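Local coordinates for argininosuccinate lyase (Chelativorans sp., PDB 6RXA), which is a C–N lyase (EDDS lyase) of the aspartase/fumarase superfamily that probably also splits argininosuccinate into fumarate and arginine, at residues A134-R139 and K181-Y186; R376-D381 and I423-D428. The protein carries 2 engineered substitutions. All coordinates share one frame; numbering follows the deposited sequence.

Overall arrangement
Contact 1 (134-139 with 181-186) lies in the middle of the long helical body, its centre about 6 Å from that of the chain, whereas contact 2 (376-381 with 423-428) belongs to the C-terminal argininosuccinate lyase region, with its centre about 48 Å from the chain centre. The two are about 47 Å apart between centres and about 27 Å between nearest atoms, and follow in series. Both are apolar joins away from the known fumarate- and succinate-binding residues, although a sodium ion lies about 9 Å from the Y186 side chain of contact 1. Each also borders the second subunit: K181 and R185 pair with its acidic residues, and R376 makes a cation-pi contact with its W208.

Contact 1 (A134-R139 and K181-Y186); sequences AVIGYR and KNLDRY
V135 and L183 form the middle of a buried apolar contact between two antiparallel helices, 112-147 and 168-193, in the central helical body of this aspartase/fumarase-type lyase. The axes of the two segments run at 169° and come no closer than 10.7 Å, a spacing bridged by branched side chains. The V135 and L183 side chains lie alongside one another, pointing opposite ways, with V135 CG1 3.7 Å from L183 CD2. With CG1 anti to the backbone N (chi1 175°), V135 presents that methyl to L183 and leaves CG2 for the Y186 ring, where it meets CE2 obliquely at 4.2 Å. I136 lies roughly perpendicular to L183, its CG1 4.0 Å from L183 CD2, while the other branch of the leucine, CD1, meets R139 CD at 4.2 Å.

The polar ends reach past this apolar centre. R139 is extended along its whole chain, which carries CD past L183 CD1 and takes the guanidinium on to E464, D468 and S176. Y186 gives its ring to V135 while its OH bonds to N245. Within helix 168-193, R185 NH1 donates to N182 OD1 over 3.0 Å, approaching from above the carbonyl plane; R185 NE pairs with E240 of the second subunit.

Other helices enclose the pair. Helix 236-262 brings F248 against V135 and V244 against Y186, helix 329-348 adds L335 beside Y186, and the long helix 451-500 lays D468 against both I136 and L183.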
loop_
_atom_site.group_PDB
_atom_site.type_symbol
_atom_site.label_atom_id
_atom_site.label_comp_id
_atom_site.label_asym_id
_atom_site.label_seq_id
_atom_site.Cartn_x
_atom_site.Cartn_y
_atom_site.Cartn_z
ATOM N N ALA A 134 -11.130 -6.638 -23.331
ATOM C CA ALA A 134 -11.251 -5.187 -23.196
ATOM C C ALA A 134 -9.931 -4.488 -23.510
ATOM O O ALA A 134 -9.920 -3.443 -24.178
ATOM C CB ALA A 134 -11.736 -4.831 -21.789
ATOM N N VAL A 135 -8.805 -5.061 -23.065
ATOM C CA VAL A 135 -7.497 -4.463 -23.346
ATOM C C VAL A 135 -7.178 -4.524 -24.835
ATOM O O VAL A 135 -6.609 -3.582 -25.387
ATOM C CB VAL A 135 -6.400 -5.109 -22.481
ATOM C CG1 VAL A 135 -5.015 -4.576 -22.851
ATOM C CG2 VAL A 135 -6.682 -4.842 -21.012
ATOM N N ILE A 136 -7.563 -5.613 -25.515
ATOM C CA ILE A 136 -7.403 -5.671 -26.966
ATOM C C ILE A 136 -8.228 -4.572 -27.635
ATOM O O ILE A 136 -7.750 -3.879 -28.540
ATOM C CB ILE A 136 -7.770 -7.073 -27.489
ATOM C CG1 ILE A 136 -6.715 -8.095 -27.089
ATOM C CG2 ILE A 136 -7.951 -7.030 -29.012
ATOM C CD1 ILE A 136 -7.124 -9.528 -27.413
ATOM N N GLY A 137 -9.470 -4.381 -27.191
ATOM C CA GLY A 137 -10.293 -3.328 -27.767
ATOM C C GLY A 137 -9.693 -1.949 -27.567
ATOM O O GLY A 137 -9.782 -1.082 -28.445
ATOM N N TYR A 138 -9.081 -1.726 -26.412
ATOM C CA TYR A 138 -8.396 -0.469 -26.120
ATOM C C TYR A 138 -7.196 -0.295 -27.033
ATOM O O TYR A 138 -7.028 0.762 -27.654
ATOM C CB TYR A 138 -7.989 -0.520 -24.651
ATOM C CG TYR A 138 -7.319 0.668 -23.992
ATOM C CD1 TYR A 138 -7.586 1.971 -24.359
ATOM C CD2 TYR A 138 -6.428 0.456 -22.944
ATOM C CE1 TYR A 138 -6.973 3.030 -23.701
ATOM C CE2 TYR A 138 -5.820 1.504 -22.282
ATOM C CZ TYR A 138 -6.098 2.794 -22.670
ATOM O OH TYR A 138 -5.487 3.853 -22.027
ATOM N N ARG A 139 -6.387 -1.348 -27.182
ATOM C CA ARG A 139 -5.248 -1.271 -28.088
ATOM C C ARG A 139 -5.699 -1.052 -29.528
ATOM O O ARG A 139 -5.074 -0.278 -30.272
ATOM C CB ARG A 139 -4.372 -2.518 -27.955
ATOM C CG ARG A 139 -3.098 -2.423 -28.765
ATOM C CD ARG A 139 -2.263 -3.669 -28.628
ATOM N NE ARG A 139 -0.981 -3.487 -29.292
ATOM C CZ ARG A 139 -0.135 -4.465 -29.573
ATOM N NH1 ARG A 139 -0.457 -5.714 -29.284
ATOM N NH2 ARG A 139 1.026 -4.190 -30.148
ATOM N N LYS A 181 2.795 -5.118 -23.804
ATOM C CA LYS A 181 3.468 -5.745 -22.675
ATOM C C LYS A 181 2.475 -6.119 -21.581
ATOM O O LYS A 181 2.619 -7.164 -20.937
ATOM C CB LYS A 181 4.596 -4.849 -22.164
ATOM C CG LYS A 181 5.782 -4.832 -23.128
ATOM C CD LYS A 181 6.937 -4.002 -22.597
ATOM C CE LYS A 181 6.573 -2.535 -22.574
ATOM N NZ LYS A 181 7.819 -1.708 -22.442
ATOM N N ASN A 182 1.444 -5.294 -21.361
ATOM C CA ASN A 182 0.404 -5.665 -20.407
ATOM C C ASN A 182 -0.375 -6.894 -20.866
ATOM O O ASN A 182 -0.750 -7.737 -20.041
ATOM C CB ASN A 182 -0.506 -4.470 -20.124
ATOM C CG ASN A 182 0.124 -3.503 -19.132
ATOM O OD1 ASN A 182 0.651 -3.924 -18.102
ATOM N ND2 ASN A 182 0.105 -2.216 -19.452
ATOM N N LEU A 183 -0.594 -7.040 -22.176
ATOM C CA LEU A 183 -1.243 -8.254 -22.670
ATOM C C LEU A 183 -0.367 -9.478 -22.410
ATOM O O LEU A 183 -0.873 -10.536 -22.030
ATOM C CB LEU A 183 -1.589 -8.102 -24.149
ATOM C CG LEU A 183 -2.819 -7.219 -24.401
ATOM C CD1 LEU A 183 -2.876 -6.774 -25.840
ATOM C CD2 LEU A 183 -4.129 -7.927 -24.018
ATOM N N ASP A 184 0.949 -9.352 -22.589
ATOM C CA ASP A 184 1.844 -10.434 -22.198
ATOM C C ASP A 184 1.705 -10.744 -20.706
ATOM O O ASP A 184 1.629 -11.914 -20.311
ATOM C CB ASP A 184 3.294 -10.091 -22.526
ATOM C CG ASP A 184 3.633 -10.236 -24.000
ATOM O OD1 ASP A 184 2.995 -11.041 -24.719
ATOM O OD2 ASP A 184 4.588 -9.547 -24.433
ATOM N N ARG A 185 1.681 -9.711 -19.849
ATOM C CA ARG A 185 1.558 -9.972 -18.415
ATOM C C ARG A 185 0.290 -10.765 -18.114
ATOM O O ARG A 185 0.297 -11.702 -17.304
ATOM C CB ARG A 185 1.518 -8.669 -17.612
ATOM C CG ARG A 185 2.820 -7.911 -17.498
ATOM C CD ARG A 185 2.673 -6.637 -16.574
ATOM N NE ARG A 185 3.994 -6.059 -16.545
ATOM C CZ ARG A 185 4.423 -5.098 -17.349
ATOM N NH1 ARG A 185 3.592 -4.445 -18.163
ATOM N NH2 ARG A 185 5.693 -4.762 -17.297
ATOM N N TYR A 186 -0.824 -10.384 -18.745
ATOM C CA TYR A 186 -2.087 -11.060 -18.495
ATOM C C TYR A 186 -2.102 -12.488 -19.044
ATOM O O TYR A 186 -2.634 -13.387 -18.391
ATOM C CB TYR A 186 -3.232 -10.259 -19.105
ATOM C CG TYR A 186 -3.777 -9.123 -18.275
ATOM C CD1 TYR A 186 -4.278 -9.339 -16.991
ATOM C CD2 TYR A 186 -3.841 -7.836 -18.793
ATOM C CE1 TYR A 186 -4.809 -8.302 -16.248
ATOM C CE2 TYR A 186 -4.379 -6.793 -18.052
ATOM C CZ TYR A 186 -4.852 -7.030 -16.787
ATOM O OH TYR A 186 -5.383 -5.981 -16.069
#

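Contact 2 (R376-D381 and I423-D428); sequences RRVGID and INVSAD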
loop_
_atom_site.group_PDB
_atom_site.type_symbol
_atom_site.label_atom_id
_atom_site.label_comp_id
_atom_site.label_asym_id
_atom_site.label_seq_id
_atom_site.Cartn_x
_atom_site.Cartn_y
_atom_site.Cartn_z
ATOM N N ARG A 376 26.580 19.591 -36.396
ATOM C CA ARG A 376 26.757 18.912 -37.675
ATOM C C ARG A 376 27.413 19.821 -38.704
ATOM O O ARG A 376 28.258 19.367 -39.487
ATOM C CB ARG A 376 25.390 18.439 -38.171
ATOM C CG ARG A 376 25.423 17.475 -39.339
ATOM C CD ARG A 376 24.001 17.095 -39.772
ATOM N NE ARG A 376 23.288 16.311 -38.760
ATOM C CZ ARG A 376 22.255 16.746 -38.034
ATOM N NH1 ARG A 376 21.777 17.977 -38.188
ATOM N NH2 ARG A 376 21.695 15.935 -37.145
ATOM N N ARG A 377 27.057 21.110 -38.711
ATOM C CA ARG A 377 27.533 22.014 -39.756
ATOM C C ARG A 377 28.917 22.580 -39.460
ATOM O O ARG A 377 29.750 22.674 -40.369
ATOM C CB ARG A 377 26.537 23.159 -39.954
ATOM C CG ARG A 377 25.209 22.731 -40.571
ATOM C CD ARG A 377 25.308 22.542 -42.083
ATOM N NE ARG A 377 25.515 23.809 -42.780
ATOM C CZ ARG A 377 25.686 23.926 -44.094
ATOM N NH1 ARG A 377 25.677 22.850 -44.870
ATOM N NH2 ARG A 377 25.869 25.125 -44.634
ATOM N N VAL A 378 29.182 22.989 -38.218
ATOM C CA VAL A 378 30.456 23.619 -37.873
ATOM C C VAL A 378 31.330 22.751 -36.980
ATOM O O VAL A 378 32.464 23.145 -36.668
ATOM C CB VAL A 378 30.276 25.031 -37.278
ATOM C CG1 VAL A 378 29.363 25.869 -38.173
ATOM C CG2 VAL A 378 29.728 24.969 -35.867
ATOM N N GLY A 379 30.841 21.591 -36.547
ATOM C CA GLY A 379 31.672 20.626 -35.860
ATOM C C GLY A 379 31.994 20.930 -34.417
ATOM O O GLY A 379 32.819 20.221 -33.828
ATOM N N ILE A 380 31.385 21.965 -33.824
ATOM C CA ILE A 380 31.560 22.198 -32.393
ATOM C C ILE A 380 30.977 21.017 -31.611
ATOM O O ILE A 380 30.190 20.221 -32.133
ATOM C CB ILE A 380 30.919 23.521 -31.947
ATOM C CG1 ILE A 380 29.424 23.541 -32.246
ATOM C CG2 ILE A 380 31.573 24.701 -32.660
ATOM C CD1 ILE A 380 28.773 24.894 -31.952
ATOM N N ASP A 381 31.381 20.900 -30.343
ATOM C CA ASP A 381 30.869 19.824 -29.499
ATOM C C ASP A 381 29.463 20.163 -29.017
ATOM O O ASP A 381 29.035 21.320 -29.055
ATOM C CB ASP A 381 31.784 19.580 -28.294
ATOM C CG ASP A 381 31.751 20.719 -27.293
ATOM O OD1 ASP A 381 32.399 21.761 -27.544
ATOM O OD2 ASP A 381 31.060 20.572 -26.262
ATOM N N ILE A 423 29.291 32.382 -35.971
ATOM C CA ILE A 423 29.214 30.966 -36.320
ATOM C C ILE A 423 28.808 30.853 -37.780
ATOM O O ILE A 423 27.939 31.588 -38.258
ATOM C CB ILE A 423 28.275 30.193 -35.366
ATOM C CG1 ILE A 423 28.312 28.696 -35.691
ATOM C CG2 ILE A 423 26.864 30.752 -35.433
ATOM C CD1 ILE A 423 28.223 27.795 -34.451
ATOM N N ASN A 424 29.440 29.912 -38.482
ATOM C CA ASN A 424 29.352 29.838 -39.940
ATOM C C ASN A 424 28.185 28.941 -40.352
ATOM O O ASN A 424 28.347 27.799 -40.787
ATOM C CB ASN A 424 30.676 29.343 -40.514
ATOM C CG ASN A 424 31.004 29.970 -41.849
ATOM O OD1 ASN A 424 30.787 31.162 -42.059
ATOM N ND2 ASN A 424 31.535 29.168 -42.762
ATOM N N VAL A 425 26.975 29.492 -40.205
ATOM C CA VAL A 425 25.748 28.838 -40.646
ATOM C C VAL A 425 24.889 29.874 -41.364
ATOM O O VAL A 425 24.988 31.078 -41.125
ATOM C CB VAL A 425 24.954 28.184 -39.492
ATOM C CG1 VAL A 425 25.808 27.126 -38.788
ATOM C CG2 VAL A 425 24.472 29.236 -38.514
ATOM N N SER A 426 24.029 29.380 -42.249
ATOM C CA SER A 426 23.226 30.237 -43.106
ATOM C C SER A 426 21.822 30.415 -42.543
ATOM O O SER A 426 21.362 29.671 -41.669
ATOM C CB SER A 426 23.119 29.633 -44.508
ATOM O OG SER A 426 22.338 28.446 -44.471
ATOM N N ALA A 427 21.125 31.415 -43.090
ATOM C CA ALA A 427 19.724 31.628 -42.748
ATOM C C ALA A 427 18.878 30.408 -43.093
ATOM O O ALA A 427 17.934 30.066 -42.369
ATOM C CB ALA A 427 19.207 32.868 -43.477
ATOM N N ASP A 428 19.199 29.730 -44.201
ATOM C CA ASP A 428 18.424 28.554 -44.585
ATOM C C ASP A 428 18.699 27.377 -43.659
ATOM O O ASP A 428 17.799 26.572 -43.397
ATOM C CB ASP A 428 18.719 28.163 -46.033
ATOM C CG ASP A 428 18.027 29.070 -47.038
ATOM O OD1 ASP A 428 17.012 29.704 -46.681
ATOM O OD2 ASP A 428 18.500 29.139 -48.192
#
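The carbonyl O of I423, whose side chain packs on V378, takes two donors: Q412 NE2 from helix 408-419 and, more weakly, V425 N at 3.0 Å. The second bond closes an inverse gamma turn centred on N424, just before S426 caps helix 427-434 through a bond to D429 N. V378, the last residue of helix 367-378, faces this turn with both methyls. CG2 touches I423 CD1 at 3.5 Å, the two side chains set nearly perpendicular; CG1 rests 3.4 Å from N424 O and 3.8 Å from V425 CG1. I380, beyond the positive-phi G379, brings its CD1 to within 3.9 Å of the same I423 CD1. Were V378 cut back to an alanine, I423 CD1 would probably keep only I380 CD1 of the neighbours named here and V425 CG1 would lose its valine methyl, opening a gap between helix end and turn. Toward solvent, R377 CB lies 4.2 Å from V425 CG1, while its guanidinium forms a salt bridge with D429. The two segments thus meet through aliphatic contact, supplemented by that salt bridge just beyond them, consistent with cohesion mainly through van der Waals forces, partly shielded from solvent.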